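Local atomic coordinates of DUF4785 domain-containing protein (Legionella pneumophila subsp. pneumophila, PDB entry 4KH9), a protein that is of unknown function but binds calcium ions and is built of three domains, two of them E-set-like. Residues A[10-16]-A[230-234]; A[73-79]-A[148-154]; A[297-301]-A[312-316]; A[17-22]-A[320-324]; A[267-273]-A[284-290]. All coordinates share one frame; numbering follows the deposited sequence. Where two conformers were deposited one is given.

Contact 1 of 5, residues A[10-16]-A[230-234]; sequences KAYECEN and ELNDR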
# COMPACT_ATOMS: atom_id res chain seq x y z
N LYS A 10 -4.60 14.83 17.70
CA LYS A 10 -5.46 13.71 18.03
C LYS A 10 -4.64 12.70 18.86
O LYS A 10 -3.52 12.36 18.49
CB LYS A 10 -6.02 13.08 16.72
CG LYS A 10 -6.81 11.78 16.87
CD LYS A 10 -8.21 11.94 17.40
CE LYS A 10 -8.90 10.61 17.30
NZ LYS A 10 -10.13 10.56 18.11
N ALA A 11 -5.19 12.28 19.99
CA ALA A 11 -4.52 11.30 20.84
C ALA A 11 -4.77 9.88 20.32
O ALA A 11 -5.77 9.64 19.62
CB ALA A 11 -4.99 11.43 22.28
N TYR A 12 -3.86 8.94 20.63
CA TYR A 12 -4.01 7.53 20.29
C TYR A 12 -3.48 6.69 21.46
O TYR A 12 -2.68 7.17 22.27
CB TYR A 12 -3.33 7.17 18.96
CG TYR A 12 -1.82 7.20 18.96
CD1 TYR A 12 -1.13 8.39 18.81
CD2 TYR A 12 -1.08 6.02 19.03
CE1 TYR A 12 0.27 8.43 18.80
CE2 TYR A 12 0.32 6.03 18.98
CZ TYR A 12 0.99 7.24 18.86
OH TYR A 12 2.36 7.29 18.83
N GLU A 13 -4.00 5.46 21.59
CA GLU A 13 -3.59 4.51 22.61
C GLU A 13 -2.39 3.78 22.06
O GLU A 13 -2.51 3.10 21.05
CB GLU A 13 -4.74 3.55 23.02
CG GLU A 13 -5.94 4.24 23.67
CD GLU A 13 -7.04 3.32 24.17
OE1 GLU A 13 -6.73 2.22 24.68
OE2 GLU A 13 -8.22 3.73 24.09
N CYS A 14 -1.23 3.99 22.67
CA CYS A 14 0.03 3.42 22.22
C CYS A 14 0.53 2.39 23.20
O CYS A 14 0.67 2.69 24.38
CB CYS A 14 1.05 4.52 22.00
SG CYS A 14 2.47 4.00 21.01
N GLU A 15 0.82 1.19 22.69
CA GLU A 15 1.31 0.05 23.48
C GLU A 15 2.83 0.02 23.55
O GLU A 15 3.37 -0.36 24.58
CB GLU A 15 0.78 -1.30 22.93
CG GLU A 15 1.08 -1.57 21.46
CD GLU A 15 0.61 -2.89 20.88
OE1 GLU A 15 -0.21 -3.58 21.52
OE2 GLU A 15 1.03 -3.21 19.75
N ASN A 16 3.51 0.42 22.46
CA ASN A 16 4.97 0.35 22.37
C ASN A 16 5.69 1.65 22.78
O ASN A 16 6.92 1.63 22.84
CB ASN A 16 5.37 -0.01 20.94
CG ASN A 16 5.00 1.02 19.90
OD1 ASN A 16 3.82 1.34 19.70
ND2 ASN A 16 5.99 1.52 19.18
N GLU A 230 -8.43 4.99 14.62
CA GLU A 230 -7.73 5.63 15.75
C GLU A 230 -6.54 4.81 16.21
O GLU A 230 -5.85 5.20 17.15
CB GLU A 230 -8.70 5.85 16.94
CG GLU A 230 -9.74 6.91 16.66
CD GLU A 230 -10.72 7.14 17.79
OE1 GLU A 230 -10.35 7.83 18.77
OE2 GLU A 230 -11.86 6.64 17.69
N LEU A 231 -6.27 3.70 15.52
CA LEU A 231 -5.19 2.78 15.85
C LEU A 231 -3.86 3.19 15.26
O LEU A 231 -3.80 3.75 14.16
CB LEU A 231 -5.53 1.36 15.37
CG LEU A 231 -6.85 0.74 15.80
CD1 LEU A 231 -6.97 -0.65 15.21
CD2 LEU A 231 -7.00 0.68 17.34
N ASN A 232 -2.79 2.85 15.99
CA ASN A 232 -1.41 3.07 15.60
C ASN A 232 -1.04 1.99 14.56
O ASN A 232 -1.23 0.81 14.82
CB ASN A 232 -0.52 3.04 16.87
CG ASN A 232 0.97 3.08 16.62
OD1 ASN A 232 1.46 3.41 15.55
ND2 ASN A 232 1.75 2.76 17.63
N ASP A 233 -0.55 2.40 13.39
CA ASP A 233 -0.20 1.45 12.33
C ASP A 233 1.19 0.81 12.51
O ASP A 233 1.50 -0.15 11.81
CB ASP A 233 -0.28 2.14 10.95
CG ASP A 233 -1.69 2.55 10.57
OD1 ASP A 233 -2.66 1.93 11.06
OD2 ASP A 233 -1.83 3.43 9.72
N ARG A 234 2.02 1.33 13.45
CA ARG A 234 3.37 0.87 13.82
C ARG A 234 4.28 0.67 12.57
O ARG A 234 4.94 -0.38 12.41
CB ARG A 234 3.32 -0.42 14.66
CG ARG A 234 2.53 -0.31 15.95
CD ARG A 234 2.72 -1.52 16.81
NE ARG A 234 4.07 -1.53 17.38
CZ ARG A 234 4.55 -2.50 18.16
NH1 ARG A 234 3.80 -3.54 18.47
NH2 ARG A 234 5.80 -2.43 18.61
O HOH W 1 -6.09 4.52 19.76
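One face of the Arg-234 guanidinium is covered by Asn-16, whose CB comes within 3.4 Å of NH2. The Asn-16 amide plane is inclined 30° to the guanidinium, and the two side chains run past each other in opposite directions. Glu-15 approaches the same group obliquely, its carboxylate almost perpendicular to the guanidinium, and makes a salt bridge from OE2 to Arg-234 NH1 (3.1 Å). Against the Tyr-12 ring lies Asn-232, with CB 3.7 Å from CD2. The hydroxyl of Tyr-12 turns elsewhere, to the carboxylate of Asp-353, and Asn-232 ND2 gives its hydrogen bond to Gly-355 O, so both side chains also reach the C-terminal domain.

At the far end a second salt bridge joins Lys-10 NZ to Glu-230 OE1 (2.8 Å), the ammonium sitting above the carboxylate plane. A bend at chi2 (76°) turns the lysine chain toward this partner. Between the charged ends, a water bridges the backbones, accepting from Glu-13 N and donating to Glu-230 O.

Two irregular loops thus meet through side chains and a water at a domain junction: the N-terminal segment 10-16 is tied to a loop of the central domain. That loop is shaped by an Asx turn, in which Asn-232 OD1 accepts from Arg-234 N (3.0 Å).

Contact 2 of 5, residues A[73-79]-A[148-154]; sequences VRITPLQ and ADAYMIS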
# COMPACT_ATOMS: atom_id res chain seq x y z
N VAL A 73 -1.50 -19.81 -12.76
CA VAL A 73 -2.47 -20.06 -11.69
C VAL A 73 -1.76 -20.59 -10.43
O VAL A 73 -0.92 -21.49 -10.52
CB VAL A 73 -3.59 -21.03 -12.17
CG1 VAL A 73 -4.62 -21.30 -11.07
CG2 VAL A 73 -4.28 -20.48 -13.43
N ARG A 74 -2.11 -20.01 -9.27
CA ARG A 74 -1.56 -20.41 -7.98
C ARG A 74 -2.70 -20.69 -6.99
O ARG A 74 -3.59 -19.86 -6.81
CB ARG A 74 -0.60 -19.34 -7.43
CG ARG A 74 0.09 -19.74 -6.11
CD ARG A 74 1.18 -18.79 -5.67
NE ARG A 74 0.71 -17.42 -5.46
CZ ARG A 74 0.97 -16.39 -6.27
NH1 ARG A 74 1.67 -16.58 -7.39
NH2 ARG A 74 0.52 -15.18 -5.98
N ILE A 75 -2.65 -21.85 -6.33
CA ILE A 75 -3.64 -22.25 -5.33
C ILE A 75 -2.90 -22.57 -4.03
O ILE A 75 -2.08 -23.49 -4.02
CB ILE A 75 -4.46 -23.46 -5.85
CG1 ILE A 75 -5.11 -23.16 -7.21
CG2 ILE A 75 -5.46 -23.99 -4.78
CD1 ILE A 75 -4.89 -24.32 -8.23
N THR A 76 -3.14 -21.80 -2.96
CA THR A 76 -2.49 -22.00 -1.66
C THR A 76 -3.56 -22.15 -0.58
O THR A 76 -4.56 -21.42 -0.60
CB THR A 76 -1.50 -20.85 -1.31
OG1 THR A 76 -2.22 -19.64 -1.13
CG2 THR A 76 -0.43 -20.65 -2.39
N PRO A 77 -3.40 -23.10 0.36
CA PRO A 77 -4.40 -23.24 1.43
C PRO A 77 -4.27 -22.09 2.43
O PRO A 77 -3.17 -21.59 2.65
CB PRO A 77 -4.09 -24.61 2.05
CG PRO A 77 -2.70 -24.94 1.64
CD PRO A 77 -2.25 -24.02 0.54
N LEU A 78 -5.41 -21.65 3.02
CA LEU A 78 -5.44 -20.55 3.98
C LEU A 78 -5.34 -21.06 5.43
O LEU A 78 -5.33 -20.26 6.37
CB LEU A 78 -6.68 -19.68 3.76
CG LEU A 78 -6.67 -18.93 2.40
CD1 LEU A 78 -7.97 -18.22 2.16
CD2 LEU A 78 -5.52 -17.95 2.31
N GLN A 79 -5.21 -22.39 5.60
CA GLN A 79 -4.96 -23.10 6.85
C GLN A 79 -3.72 -23.94 6.66
O GLN A 79 -3.35 -24.23 5.52
CB GLN A 79 -6.14 -23.97 7.28
CG GLN A 79 -7.36 -23.21 7.78
CD GLN A 79 -8.50 -24.15 8.07
OE1 GLN A 79 -8.74 -25.14 7.37
NE2 GLN A 79 -9.23 -23.85 9.13
N ALA A 148 -7.74 -28.13 3.71
CA ALA A 148 -8.00 -26.81 4.25
C ALA A 148 -9.44 -26.38 3.94
O ALA A 148 -10.02 -26.82 2.95
CB ALA A 148 -7.01 -25.80 3.65
N ASP A 149 -10.01 -25.55 4.80
CA ASP A 149 -11.36 -24.99 4.62
C ASP A 149 -11.44 -24.06 3.43
O ASP A 149 -12.47 -24.00 2.76
CB ASP A 149 -11.76 -24.18 5.86
CG ASP A 149 -12.13 -24.97 7.09
OD1 ASP A 149 -12.26 -26.21 6.99
OD2 ASP A 149 -12.37 -24.33 8.14
N ALA A 150 -10.35 -23.29 3.21
CA ALA A 150 -10.31 -22.25 2.20
C ALA A 150 -8.94 -22.12 1.55
O ALA A 150 -7.92 -22.63 2.05
CB ALA A 150 -10.73 -20.92 2.81
N TYR A 151 -8.94 -21.51 0.36
CA TYR A 151 -7.77 -21.34 -0.50
C TYR A 151 -7.75 -20.00 -1.14
O TYR A 151 -8.80 -19.43 -1.37
CB TYR A 151 -7.80 -22.41 -1.65
CG TYR A 151 -8.01 -23.82 -1.14
CD1 TYR A 151 -9.29 -24.25 -0.75
CD2 TYR A 151 -6.93 -24.67 -0.90
CE1 TYR A 151 -9.48 -25.51 -0.17
CE2 TYR A 151 -7.12 -25.93 -0.32
CZ TYR A 151 -8.39 -26.33 0.05
OH TYR A 151 -8.60 -27.54 0.67
N MSE A 152 -6.55 -19.52 -1.44
CA MSE A 152 -6.33 -18.31 -2.20
C MSE A 152 -6.01 -18.73 -3.62
O MSE A 152 -5.08 -19.51 -3.83
CB MSE A 152 -5.21 -17.44 -1.61
CG MSE A 152 -4.98 -16.13 -2.40
SE MSE A 152 -6.46 -14.87 -2.28
CE MSE A 152 -6.11 -14.20 -0.48
N ILE A 153 -6.81 -18.28 -4.57
CA ILE A 153 -6.59 -18.54 -5.99
C ILE A 153 -6.04 -17.27 -6.57
O ILE A 153 -6.66 -16.22 -6.43
CB ILE A 153 -7.85 -19.01 -6.77
CG1 ILE A 153 -8.60 -20.16 -6.06
CG2 ILE A 153 -7.49 -19.36 -8.25
CD1 ILE A 153 -7.89 -21.42 -5.85
N SER A 154 -4.90 -17.36 -7.23
CA SER A 154 -4.29 -16.23 -7.89
C SER A 154 -4.14 -16.55 -9.38
O SER A 154 -3.62 -17.60 -9.74
CB SER A 154 -2.95 -15.89 -7.26
OG SER A 154 -2.37 -14.78 -7.91
O HOH W 2 -2.44 -18.33 -4.36
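Ile-75 and Ile-153 lie side by side and point the same way, the CD1 of Ile-153 settling against CG1 of Ile-75 at 3.6 Å and almost as near its CG2. The same close packing continues along this face: Pro-77 CB meets Ala-148 CB at 3.5 Å, while its CA rests obliquely on the Tyr-151 ring. Leu-138 of strand 135-140 touches both isoleucines, which turns this side into the buried one. Tyr-151 is tethered by a weak hydrogen bond from OH back to Ala-148 O.

Strands 73-77 and 150-154 within the segments are the inner strands of a four-stranded antiparallel sheet in the N-terminal domain, flanked by 123-126 and 48-54. Paired bonds join Arg-74 to Ser-154 and Thr-76 to Met-152, with Met-152 N to Thr-76 O at 2.9 Å. Pro-77, which has no N-H to offer, occupies a non-hydrogen-bonded pair opposite Tyr-151, where none is required by the partner strand.

The other face is looser and wetter. There the Arg-74 chain, in the conformer modelled, bends at chi3 (59°) and lays its guanidinium over Ser-154 CB, 3.8 Å from NH2, without a hydrogen bond to the hydroxyl. A water donates to Met-152 O. The link from this water to Thr-76 OG1 is weak. The selenomethionine chain of Met-152 leads away after its CB meets Leu-78 CD2 (4.0 Å). Beyond the strands, the extended side chain of Gln-79 accepts from Asp-149 N through OE1 (2.9 Å), and its NE2 adds a weak bond to Asp-149 OD2.

Contact 3 of 5, residues A[297-301]-A[312-316]; sequences LQSVL and PIQTS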
# COMPACT_ATOMS: atom_id res chain seq x y z
N LEU A 297 12.10 16.20 15.58
CA LEU A 297 11.94 17.38 14.75
C LEU A 297 13.11 17.44 13.80
O LEU A 297 14.24 17.56 14.25
CB LEU A 297 11.86 18.62 15.63
CG LEU A 297 11.85 19.96 14.90
CD1 LEU A 297 10.63 20.09 13.97
CD2 LEU A 297 11.90 21.08 15.89
N GLN A 298 12.83 17.36 12.49
CA GLN A 298 13.87 17.39 11.46
C GLN A 298 13.72 18.62 10.59
O GLN A 298 12.60 18.95 10.21
CB GLN A 298 13.78 16.14 10.60
CG GLN A 298 15.09 15.77 9.95
CD GLN A 298 14.92 14.60 9.01
OE1 GLN A 298 14.91 14.76 7.78
NE2 GLN A 298 14.81 13.40 9.57
N SER A 299 14.85 19.28 10.27
CA SER A 299 14.91 20.49 9.44
C SER A 299 16.14 20.47 8.55
O SER A 299 17.13 19.82 8.88
CB SER A 299 14.92 21.74 10.30
OG SER A 299 14.67 22.90 9.51
N VAL A 300 16.09 21.18 7.42
CA VAL A 300 17.21 21.26 6.48
C VAL A 300 17.53 22.74 6.19
O VAL A 300 16.62 23.52 5.92
CB VAL A 300 16.95 20.45 5.17
CG1 VAL A 300 15.75 20.99 4.41
CG2 VAL A 300 18.18 20.42 4.28
N LEU A 301 18.81 23.09 6.27
CA LEU A 301 19.28 24.44 5.98
C LEU A 301 19.71 24.49 4.52
O LEU A 301 20.54 23.69 4.08
CB LEU A 301 20.44 24.85 6.91
CG LEU A 301 20.98 26.28 6.77
CD1 LEU A 301 20.03 27.29 7.37
CD2 LEU A 301 22.31 26.41 7.43
N PRO A 312 20.88 22.27 -0.39
CA PRO A 312 20.95 22.03 1.06
C PRO A 312 22.41 22.01 1.56
O PRO A 312 23.30 21.50 0.88
CB PRO A 312 20.27 20.67 1.22
CG PRO A 312 20.46 19.99 -0.06
CD PRO A 312 20.49 21.05 -1.12
N ILE A 313 22.64 22.63 2.74
CA ILE A 313 23.94 22.75 3.42
C ILE A 313 24.07 21.68 4.52
O ILE A 313 25.14 21.08 4.67
CB ILE A 313 24.10 24.20 4.00
CG1 ILE A 313 24.26 25.28 2.90
CG2 ILE A 313 25.19 24.32 5.09
CD1 ILE A 313 25.58 25.17 2.00
N GLN A 314 22.98 21.44 5.28
CA GLN A 314 22.98 20.51 6.40
C GLN A 314 21.57 20.16 6.87
O GLN A 314 20.65 20.99 6.76
CB GLN A 314 23.74 21.18 7.57
CG GLN A 314 24.15 20.25 8.70
CD GLN A 314 24.93 20.95 9.79
OE1 GLN A 314 24.62 22.07 10.22
NE2 GLN A 314 25.95 20.27 10.27
N THR A 315 21.41 18.96 7.42
CA THR A 315 20.18 18.52 8.05
C THR A 315 20.42 18.46 9.56
O THR A 315 21.50 18.05 9.98
CB THR A 315 19.69 17.16 7.49
OG1 THR A 315 19.57 17.27 6.08
CG2 THR A 315 18.33 16.74 8.05
N SER A 316 19.41 18.87 10.35
CA SER A 316 19.45 18.85 11.81
C SER A 316 18.25 18.10 12.33
O SER A 316 17.19 18.19 11.75
CB SER A 316 19.47 20.27 12.37
OG SER A 316 19.30 20.30 13.77
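Val-300 and Pro-312 stand side by side with their side chains pointing the same way, the valine CG2 touching the proline CB at 3.7 Å. CG2 holds this place because it lies anti to the backbone N, which leaves CG1 between N and the carbonyl carbon (chi1 62°). The same methyl also approaches Gln-314 O and stands 3.9 Å from Thr-315 OG1. Ile-31 covers Val-300, Pro-312 and Thr-315 together.

Gln-298 passes Thr-315 at a slant, its CG 3.9 Å from the threonine CG2, and that methyl in turn lies close to Ser-299 O. The amide of Gln-298 is occupied on both ends: OE1 is hydrogen-bonded to Tyr-348 OH and NE2 to Gln-317 OE1.

The framework for these contacts is a beta hairpin of strands 293-302 and 312-322, interrupted by a classic beta bulge in which Ile-313 and Gln-314 both face Leu-301. Leu-301 is gripped at both backbone atoms, its N bonding Gln-314 O at 2.8 Å and its O receiving Ile-313 N at 2.7 Å. Ile-313 CB stays 3.6 Å from Leu-301 O, while the end of the chain leads away and CG2 is 4.3 Å from Leu-301 CD2.

On the face bearing Ser-299, Leu-301, Gln-314 and Ser-316, polar ends look beyond the hairpin. Ser-299 OG bonds Tyr-348 O, Ser-316 OG bonds Thr-332 O, and Gln-314 NE2 reaches the carboxylate of Asp-334. The side chain of Ser-316 lies about 7 Å from that of Asp-27, which binds calcium in a crystal structure of this protein, though no ion is bound to it in this model.

Contact 4 of 5, residues A[17-22]-A[320-324]; sequences CSQLSR and QWLEP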
# COMPACT_ATOMS: atom_id res chain seq x y z
N CYS A 17 4.96 2.76 23.04
CA CYS A 17 5.57 4.06 23.37
C CYS A 17 6.42 3.99 24.64
O CYS A 17 7.50 4.57 24.63
CB CYS A 17 4.53 5.16 23.47
SG CYS A 17 4.08 5.91 21.87
N SER A 18 5.99 3.24 25.69
CA SER A 18 6.73 3.06 26.95
C SER A 18 8.15 2.50 26.74
O SER A 18 9.06 2.79 27.52
CB SER A 18 5.96 2.11 27.87
OG SER A 18 4.77 2.73 28.33
N GLN A 19 8.34 1.70 25.68
CA GLN A 19 9.61 1.09 25.32
C GLN A 19 10.56 2.06 24.58
O GLN A 19 11.72 1.71 24.35
CB GLN A 19 9.36 -0.14 24.43
CG GLN A 19 8.63 -1.28 25.15
CD GLN A 19 8.37 -2.48 24.27
OE1 GLN A 19 7.23 -2.94 24.14
NE2 GLN A 19 9.41 -3.00 23.63
N LEU A 20 10.07 3.25 24.19
CA LEU A 20 10.90 4.18 23.43
C LEU A 20 11.91 4.92 24.31
O LEU A 20 11.67 5.15 25.50
CB LEU A 20 10.05 5.21 22.65
CG LEU A 20 9.14 4.65 21.55
CD1 LEU A 20 8.18 5.71 21.06
CD2 LEU A 20 9.94 4.07 20.39
N SER A 21 13.02 5.30 23.70
CA SER A 21 14.07 6.05 24.37
C SER A 21 13.57 7.40 24.88
O SER A 21 12.73 8.05 24.23
CB SER A 21 15.25 6.25 23.43
OG SER A 21 16.12 7.20 24.02
N ARG A 22 14.09 7.81 26.04
CA ARG A 22 13.80 9.07 26.71
C ARG A 22 14.99 10.02 26.58
O ARG A 22 15.01 11.09 27.19
CB ARG A 22 13.47 8.79 28.19
CG ARG A 22 12.04 9.12 28.61
CD ARG A 22 11.16 7.89 28.75
NE ARG A 22 9.98 8.20 29.56
CZ ARG A 22 8.95 7.37 29.74
NH1 ARG A 22 8.93 6.19 29.14
NH2 ARG A 22 7.92 7.74 30.49
N GLN A 320 13.41 13.75 21.19
CA GLN A 320 13.21 13.70 22.64
C GLN A 320 11.86 13.08 22.99
O GLN A 320 11.02 12.90 22.11
CB GLN A 320 13.34 15.10 23.29
CG GLN A 320 12.50 16.22 22.72
CD GLN A 320 12.98 17.53 23.29
OE1 GLN A 320 13.81 18.24 22.69
NE2 GLN A 320 12.52 17.86 24.49
N TRP A 321 11.69 12.72 24.27
CA TRP A 321 10.44 12.19 24.81
C TRP A 321 9.55 13.36 25.16
O TRP A 321 10.03 14.27 25.86
CB TRP A 321 10.68 11.31 26.03
CG TRP A 321 9.41 10.83 26.65
CD1 TRP A 321 8.71 11.41 27.68
CD2 TRP A 321 8.66 9.67 26.26
NE1 TRP A 321 7.57 10.69 27.94
CE2 TRP A 321 7.51 9.61 27.09
CE3 TRP A 321 8.88 8.63 25.34
CZ2 TRP A 321 6.55 8.61 26.97
CZ3 TRP A 321 7.94 7.62 25.23
CH2 TRP A 321 6.80 7.60 26.05
N LEU A 322 8.28 13.37 24.68
CA LEU A 322 7.38 14.48 24.99
C LEU A 322 6.06 13.98 25.58
O LEU A 322 5.40 13.14 24.99
CB LEU A 322 7.10 15.36 23.73
CG LEU A 322 8.30 16.02 23.02
CD1 LEU A 322 7.91 16.54 21.65
CD2 LEU A 322 8.93 17.13 23.86
N GLU A 323 5.68 14.53 26.73
CA GLU A 323 4.40 14.21 27.37
C GLU A 323 3.31 15.07 26.73
O GLU A 323 3.67 16.10 26.13
CB GLU A 323 4.49 14.47 28.90
CG GLU A 323 5.32 13.47 29.68
CD GLU A 323 4.71 12.09 29.85
OE1 GLU A 323 3.47 11.98 29.88
OE2 GLU A 323 5.49 11.13 30.01
N PRO A 324 1.99 14.75 26.89
CA PRO A 324 0.96 15.65 26.33
C PRO A 324 1.11 17.10 26.85
O PRO A 324 1.47 17.30 28.01
CB PRO A 324 -0.35 15.03 26.82
CG PRO A 324 -0.01 13.60 27.05
CD PRO A 324 1.37 13.60 27.58
O HOH W 3 13.68 13.16 26.08
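Arg-22 lies flat on the indole of Trp-321 in a cation-pi stack, fastening the loop before strand 25-29 to the end of strand 312-322 in the C-terminal domain. In the conformer modelled, the guanidinium is tilted only 10° from the ring, and CZ stands 4.0 Å from the centroid of the six-membered ring, over its face. The aliphatic part of the chain follows the same surface: CD makes a CH-pi contact with the five-membered ring, and CG meets Trp-321 CB at 3.6 Å. A bend at chi2 (103°) lets the arginine run alongside the indole in the same direction, covering much of its length.

Two further groups meet the rim of the indole. Cys-17 O is near the ring plane, 3.1 Å from CZ3, and Leu-20 CB approaches the same carbon at 4.1 Å.

The next shell fixes these partners. Cys-17 O also accepts from Leu-20 N, closing a turn that presents both residues to the tryptophan, and the disulfide to Cys-14 ties the start of that turn to segment 10-16. Ser-21 O is held by Arg-294 NH1 of strand 293-302. A water links the two backbones, donating to Arg-22 O and accepting from Trp-321 N.

Glu-323 holds the indole at its N-H edge. Its OE2 stands 4.2 Å from Arg-22 NH2, well out of the guanidinium plane, so no N-H points at it and the opposite charges probably attract only weakly. The indole itself supplies the direct bond: NE1 donates to Glu-323 OE2 at 3.0 Å, nearly straight at 173°, with the oxygen in the ring plane.

Contact 5 of 5, residues A[267-273]-A[284-290]; sequences SASLMNV and VVTVDVA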
# COMPACT_ATOMS: atom_id res chain seq x y z
N SER A 267 -0.67 13.11 16.20
CA SER A 267 -0.35 13.01 17.64
C SER A 267 0.36 14.25 18.18
O SER A 267 0.43 14.43 19.39
CB SER A 267 0.52 11.79 17.89
OG SER A 267 1.57 11.70 16.93
N ALA A 268 0.92 15.08 17.28
CA ALA A 268 1.62 16.32 17.65
C ALA A 268 1.70 17.24 16.45
O ALA A 268 1.70 16.78 15.30
CB ALA A 268 3.01 16.02 18.19
N SER A 269 1.73 18.56 16.71
CA SER A 269 1.80 19.55 15.65
C SER A 269 2.78 20.66 15.98
O SER A 269 2.94 21.02 17.14
CB SER A 269 0.42 20.17 15.41
OG SER A 269 -0.48 19.19 14.92
N LEU A 270 3.43 21.20 14.95
CA LEU A 270 4.32 22.37 15.04
C LEU A 270 3.46 23.63 14.91
O LEU A 270 2.55 23.66 14.07
CB LEU A 270 5.42 22.34 13.97
CG LEU A 270 6.32 21.10 13.90
CD1 LEU A 270 7.24 21.20 12.71
CD2 LEU A 270 7.12 20.91 15.19
N MSE A 271 3.73 24.66 15.73
CA MSE A 271 2.90 25.88 15.71
C MSE A 271 3.66 27.15 15.28
O MSE A 271 3.17 27.87 14.41
CB MSE A 271 2.28 26.11 17.09
CG MSE A 271 1.35 24.99 17.53
SE MSE A 271 0.82 25.17 19.39
CE MSE A 271 -0.24 26.88 19.25
N ASN A 272 4.79 27.45 15.91
CA ASN A 272 5.55 28.67 15.64
C ASN A 272 7.03 28.36 15.55
O ASN A 272 7.50 27.58 16.36
CB ASN A 272 5.32 29.72 16.76
CG ASN A 272 3.90 30.18 16.95
OD1 ASN A 272 3.45 31.18 16.37
ND2 ASN A 272 3.18 29.51 17.85
N VAL A 273 7.75 28.98 14.62
CA VAL A 273 9.19 28.77 14.49
C VAL A 273 9.86 30.16 14.49
O VAL A 273 9.37 31.10 13.86
CB VAL A 273 9.61 27.87 13.29
CG1 VAL A 273 9.05 28.36 11.96
CG2 VAL A 273 11.12 27.67 13.22
N VAL A 284 13.99 27.66 17.44
CA VAL A 284 13.08 27.12 18.44
C VAL A 284 11.69 26.97 17.81
O VAL A 284 11.22 27.88 17.14
CB VAL A 284 13.04 27.90 19.79
CG1 VAL A 284 14.28 27.63 20.63
CG2 VAL A 284 12.81 29.39 19.60
N VAL A 285 11.06 25.82 18.01
CA VAL A 285 9.73 25.55 17.46
C VAL A 285 8.81 25.15 18.60
O VAL A 285 9.17 24.28 19.39
CB VAL A 285 9.72 24.46 16.35
CG1 VAL A 285 8.41 24.46 15.55
CG2 VAL A 285 10.89 24.61 15.40
N THR A 286 7.59 25.71 18.63
CA THR A 286 6.57 25.31 19.60
C THR A 286 5.87 24.05 19.05
O THR A 286 5.62 23.95 17.84
CB THR A 286 5.60 26.48 19.89
OG1 THR A 286 6.31 27.52 20.56
CG2 THR A 286 4.41 26.08 20.73
N VAL A 287 5.59 23.08 19.93
CA VAL A 287 4.95 21.81 19.57
C VAL A 287 3.79 21.54 20.54
O VAL A 287 3.95 21.66 21.74
CB VAL A 287 5.98 20.62 19.60
CG1 VAL A 287 5.38 19.34 19.04
CG2 VAL A 287 7.28 20.96 18.88
N ASP A 288 2.63 21.17 20.00
CA ASP A 288 1.46 20.76 20.77
C ASP A 288 1.38 19.22 20.68
O ASP A 288 1.34 18.69 19.59
CB ASP A 288 0.17 21.46 20.26
CG ASP A 288 -1.06 21.20 21.12
OD1 ASP A 288 -0.91 21.03 22.36
OD2 ASP A 288 -2.18 21.22 20.57
N VAL A 289 1.50 18.53 21.81
CA VAL A 289 1.54 17.05 21.86
C VAL A 289 0.25 16.55 22.52
O VAL A 289 -0.11 17.04 23.59
CB VAL A 289 2.82 16.55 22.62
CG1 VAL A 289 2.84 15.04 22.75
CG2 VAL A 289 4.10 17.05 21.97
N ALA A 290 -0.40 15.54 21.91
CA ALA A 290 -1.63 14.92 22.40
C ALA A 290 -1.33 13.60 23.12
O ALA A 290 -2.05 13.25 24.06
CB ALA A 290 -2.59 14.68 21.24
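Strands 268-273 and 284-289 run antiparallel, their axes 4.6 Å apart at closest and 148° between directions, and a beta bulge shifts the register by one between Leu-270 and Val-273. At the bulge Thr-286 serves two residues: its O accepts from Met-271 N and its N donates to Asn-272 O (both 2.9 Å). Asn-272 N is buried there with no partner in the model.

The apolar face interlocks through branched side chains. Leu-270 CD2 fits between two valines, 3.7 Å from Val-287 CG2 and 3.8 Å from Val-285 CG1. On one flank Val-273 CG2 meets Val-285 CG2 at 3.8 Å; on the other, Ala-268 CB rests on Val-289 CG2. At the bulge the selenomethionine Met-271 slants across Thr-286 and Asp-288, an extended chi2 (170°) carrying its SE to 3.9 Å from both Thr-286 CG2 and Asp-288 CB.

This hairpin belongs to the C-terminal E-set domain. Strand 2-3 flanks 268-278 and strand 325-333 flanks 281-289, while the apolar face packs on Leu-349 and Leu-351 of strand 345-353 and on Tyr-295 and Leu-297 of strand 293-302.

How the contacts relate
Contacts 3, 4 and 5 gather in and around the C-terminal domain, with centres about 16 to 23 Å apart. Contact 5 is a strand pair of one sheet and contact 3 of the sheet that packs on it, Leu-297 meeting Val-285 and Leu-270. Contact 4 shares strand 312-322 with contact 3 and brings in the N-terminal segment, which first passes through contact 1, about 13 Å away between centres. Along the chain contacts 1 and 4 cross, contact 2 falls within the span of both, and contact 5 precedes contact 3. Contact 2 stands apart in the N-terminal domain, at least about 33 Å from every other centre. The chain start therefore binds its far end before building the first domain.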